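Local coordinates for protein transcriptional regulator, LacI family (Corynebacterium glutamicum, PDB 3H5T) that activates transcription of the inositol phosphate synthase gene in an inositol-dependent manner by binding a palindromic promoter motif, and helps regulate cell wall biogenesis, at residues A183-G188 with A235-G240; I192-I197 with G227-F232. All blocks are in the same frame, centred on the assembly; numbering follows the deposited sequence.

Interaction 1 of 2, residues A183-G188 with A235-G240; sequences ALIDAG and AGIDPG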
# COMPACT_ATOMS: atom_id res chain seq x y z
N ALA A 183 -6.46 19.00 -10.35
CA ALA A 183 -7.92 18.92 -10.42
C ALA A 183 -8.54 19.92 -9.46
O ALA A 183 -9.61 20.47 -9.73
CB ALA A 183 -8.38 17.50 -10.07
N LEU A 184 -7.88 20.17 -8.33
CA LEU A 184 -8.39 21.12 -7.35
C LEU A 184 -8.26 22.53 -7.88
O LEU A 184 -9.15 23.36 -7.70
CB LEU A 184 -7.64 21.01 -6.02
CG LEU A 184 -7.93 19.79 -5.14
CD1 LEU A 184 -7.11 19.86 -3.87
CD2 LEU A 184 -9.42 19.75 -4.82
N ILE A 185 -7.14 22.81 -8.54
CA ILE A 185 -6.88 24.12 -9.10
C ILE A 185 -7.83 24.40 -10.27
O ILE A 185 -8.33 25.52 -10.42
CB ILE A 185 -5.43 24.24 -9.62
CG1 ILE A 185 -4.44 24.05 -8.47
CG2 ILE A 185 -5.22 25.58 -10.30
CD1 ILE A 185 -4.47 25.16 -7.45
N ASP A 186 -8.10 23.37 -11.07
CA ASP A 186 -8.98 23.51 -12.22
C ASP A 186 -10.42 23.82 -11.83
O ASP A 186 -11.21 24.26 -12.67
CB ASP A 186 -8.93 22.25 -13.08
CG ASP A 186 -7.59 22.08 -13.77
OD1 ASP A 186 -6.86 23.08 -13.89
OD2 ASP A 186 -7.28 20.95 -14.21
N ALA A 187 -10.77 23.58 -10.57
CA ALA A 187 -12.12 23.88 -10.09
C ALA A 187 -12.10 25.24 -9.37
O ALA A 187 -13.03 25.60 -8.67
CB ALA A 187 -12.61 22.79 -9.14
N GLY A 188 -11.00 25.96 -9.55
CA GLY A 188 -10.86 27.28 -8.96
C GLY A 188 -10.61 27.39 -7.47
O GLY A 188 -10.80 28.47 -6.90
N ALA A 235 0.08 27.67 -9.75
CA ALA A 235 -1.25 28.26 -9.87
C ALA A 235 -1.24 29.68 -9.30
O ALA A 235 -2.14 30.47 -9.56
CB ALA A 235 -2.28 27.40 -9.13
N GLY A 236 -0.21 29.98 -8.52
CA GLY A 236 -0.10 31.30 -7.93
C GLY A 236 -0.14 31.28 -6.42
O GLY A 236 0.42 32.17 -5.77
N ILE A 237 -0.79 30.28 -5.85
CA ILE A 237 -0.90 30.15 -4.40
C ILE A 237 0.48 30.23 -3.72
O ILE A 237 1.44 29.62 -4.18
CB ILE A 237 -1.56 28.81 -4.01
CG1 ILE A 237 -2.94 28.70 -4.65
CG2 ILE A 237 -1.67 28.69 -2.50
CD1 ILE A 237 -3.61 27.36 -4.45
N ASP A 238 0.56 30.99 -2.64
CA ASP A 238 1.80 31.13 -1.89
C ASP A 238 1.81 30.02 -0.84
O ASP A 238 0.90 29.93 -0.01
CB ASP A 238 1.87 32.51 -1.22
CG ASP A 238 2.97 32.60 -0.18
OD1 ASP A 238 4.15 32.34 -0.51
OD2 ASP A 238 2.66 32.94 0.98
N PRO A 239 2.84 29.16 -0.87
CA PRO A 239 3.03 28.02 0.05
C PRO A 239 2.75 28.29 1.53
O PRO A 239 2.20 27.43 2.23
CB PRO A 239 4.48 27.62 -0.20
CG PRO A 239 4.64 27.89 -1.65
CD PRO A 239 3.98 29.25 -1.80
N GLY A 240 3.14 29.47 2.01
CA GLY A 240 2.92 29.80 3.41
C GLY A 240 1.46 29.91 3.81
O GLY A 240 1.14 29.89 5.00
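Ile185, on the last turn of helix 178-186, reaches across to Ala235 and Ile237 and makes every contact between these two segments. Its delta carbon does most of the work: CD1 of Ile185 lies 3.6 Å from CB of Ala235 and 3.8 Å from CD1 of Ile237, bridging the two residues on the far side. The second branch meets Ala235 as well, with CG2 of Ile185 3.7 Å from that methyl, so the alanine CB rests against both branches of one isoleucine. With CG1 of Ile185 beside the backbone N, the bend at chi2 (-67°) brings CD1 against Ala235. Ile237 is more extended, its CD1 anti to CA (chi2 174°), and the two isoleucines run past one another in opposing directions, touching at their delta methyls.

Each segment includes a helix C-terminus within the periplasmic-binding-protein-like domain of this LacI-family regulator, and both helices end in a Schellman motif. Gly188 is the C' residue of the first, its N 2.8 Å from O of Ile185; Gly236, also at positive phi, ends helix 221-235 in the second. The chain turns at Gly236, and Ala235 just before it and Ile237 just after it both face Ile185. Ile185 and Ile237 also both touch Phe232 and Ile192, whereas Leu184 packs on Ala271 and Leu273 of strand 271-274.

Interaction 2 of 2, residues I192-I197 with G227-F232; sequences IGILSI and GAMEVF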
# COMPACT_ATOMS: atom_id res chain seq x y z
N ILE A 192 -6.70 26.02 -0.07
CA ILE A 192 -6.53 24.59 0.08
C ILE A 192 -5.72 24.19 1.30
O ILE A 192 -4.75 24.85 1.67
CB ILE A 192 -5.85 24.01 -1.18
CG1 ILE A 192 -6.60 24.48 -2.43
CG2 ILE A 192 -5.84 22.48 -1.12
CD1 ILE A 192 -5.86 24.24 -3.72
N GLY A 193 -6.14 23.10 1.94
CA GLY A 193 -5.45 22.57 3.09
C GLY A 193 -4.92 21.20 2.69
O GLY A 193 -5.44 20.60 1.75
N ILE A 194 -3.89 20.71 3.38
CA ILE A 194 -3.31 19.41 3.08
C ILE A 194 -3.25 18.55 4.34
O ILE A 194 -3.01 19.06 5.43
CB ILE A 194 -1.87 19.56 2.52
CG1 ILE A 194 -1.91 20.29 1.18
CG2 ILE A 194 -1.24 18.19 2.36
CD1 ILE A 194 -0.54 20.57 0.57
N LEU A 195 -3.49 17.25 4.19
CA LEU A 195 -3.45 16.31 5.31
C LEU A 195 -2.46 15.19 4.98
O LEU A 195 -2.43 14.70 3.85
CB LEU A 195 -4.83 15.70 5.58
CG LEU A 195 -5.87 16.65 6.19
CD1 LEU A 195 -7.20 15.94 6.37
CD2 LEU A 195 -5.35 17.15 7.51
N SER A 196 -1.68 14.78 5.98
CA SER A 196 -0.68 13.73 5.79
C SER A 196 -0.58 12.79 6.96
O SER A 196 -1.05 13.10 8.07
CB SER A 196 0.71 14.34 5.58
OG SER A 196 0.84 14.87 4.27
N ILE A 197 0.05 11.64 6.73
CA ILE A 197 0.29 10.70 7.81
C ILE A 197 1.76 10.88 8.21
O ILE A 197 2.40 11.83 7.74
CB ILE A 197 -0.05 9.23 7.39
CG1 ILE A 197 0.59 8.86 6.06
CG2 ILE A 197 -1.56 9.07 7.30
CD1 ILE A 197 0.43 7.40 5.73
N GLY A 227 4.92 17.52 -4.36
CA GLY A 227 4.34 17.51 -5.68
C GLY A 227 3.03 18.27 -5.75
O GLY A 227 2.76 18.97 -6.73
N ALA A 228 2.20 18.14 -4.72
CA ALA A 228 0.92 18.85 -4.70
C ALA A 228 1.20 20.34 -4.58
O ALA A 228 0.63 21.15 -5.30
CB ALA A 228 0.05 18.38 -3.53
N MET A 229 2.10 20.68 -3.66
CA MET A 229 2.48 22.07 -3.43
C MET A 229 3.09 22.71 -4.67
O MET A 229 2.94 23.92 -4.88
CB MET A 229 3.47 22.15 -2.27
CG MET A 229 3.61 23.54 -1.69
SD MET A 229 2.13 24.05 -0.83
CE MET A 229 2.40 23.25 0.72
N GLU A 230 3.79 21.92 -5.48
CA GLU A 230 4.42 22.43 -6.70
C GLU A 230 3.36 22.83 -7.71
O GLU A 230 3.55 23.77 -8.48
CB GLU A 230 5.38 21.39 -7.29
CG GLU A 230 6.54 21.04 -6.36
CD GLU A 230 7.53 20.05 -6.95
OE1 GLU A 230 7.09 18.99 -7.46
OE2 GLU A 230 8.75 20.32 -6.89
N VAL A 231 2.24 22.12 -7.71
CA VAL A 231 1.15 22.43 -8.62
C VAL A 231 0.39 23.66 -8.13
O VAL A 231 -0.16 24.42 -8.93
CB VAL A 231 0.18 21.23 -8.76
CG1 VAL A 231 -1.04 21.63 -9.60
CG2 VAL A 231 0.91 20.06 -9.41
N PHE A 232 0.36 23.87 -6.82
CA PHE A 232 -0.33 25.03 -6.27
C PHE A 232 0.48 26.30 -6.51
O PHE A 232 -0.07 27.36 -6.80
CB PHE A 232 -0.57 24.86 -4.77
CG PHE A 232 -1.50 23.73 -4.43
CD1 PHE A 232 -2.36 23.20 -5.38
CD2 PHE A 232 -1.55 23.22 -3.14
CE1 PHE A 232 -3.26 22.19 -5.05
CE2 PHE A 232 -2.45 22.21 -2.80
CZ PHE A 232 -3.30 21.70 -3.76
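Ile192, at the start of strand 192-197, sets its side chain against the ring of Phe232. Its CD1 stands over one face in a CH-pi contact, 3.8 Å from the ring centroid and 22° off the normal, displaced toward the rim where CE1 and CZ of Phe232 are each 3.6 Å from it. The other branch follows: CG2 of Ile192 lies 3.7 Å from CZ of Phe232, so both arms bear on the outer part of the ring. CG1 lies beside the backbone N and CD1 is anti to CA, which carries the delta methyl out over the aromatic face. The opposite face of the ring is met by a carbonyl of its own helix, O of Ala228 standing 3.4 Å above the ring plane, again toward the rim.

After Gly193, Ile194 makes the next contact, its CB again pointing to the helix. CD1 of Ile194 meets CE of Met229 at 4.0 Å and comes within 4.2 Å of CE2 of Phe232, approaching the ring obliquely. Met229 reaches it by folding: its chain bends at both chi2 (69°) and chi3 (82°), bringing the terminal methyl back toward the strand. Leu195 takes the other side of the sheet, packing on Leu279 and Val283. OG of Ser196 is hydrogen-bonded to OG1 of Thr275, and N of Ile197 to OE1 of Gln221 at the start of helix 221-235.

Strand and helix run nearly antiparallel, and the axes of 192-197 and 227-232 approach to 10.8 Å. The contact lies in the helix-to-sheet layer of a periplasmic-binding-protein-type alpha/beta subdomain: the strand is central in a mainly parallel sheet, between strands 244-247 and 271-274, with helices 221-235 and 178-186 on one face and 277-289 on the other.

How the interactions relate
Interaction 2 belongs to the buried layer between sheet and helix, and interaction 1 to the surface margin of that layer, about 10 Å away between centres. Helix 221-235 serves both, through its body in interaction 2 and its C-terminal end in interaction 1. Helix 178-186 directly precedes strand 192-197. Both segments of interaction 2 fall between those of interaction 1, and are thus nested within the loop it closes. The two merge: CD1 of Ile185 is 3.5 Å from CD1 of Phe232, and CD1 of Ile237 is 3.9 Å from CD1 of Ile192. Both are apolar, but the core contact adds an aromatic face and a methionine methyl, whereas the surface one is purely aliphatic and buries about half the area.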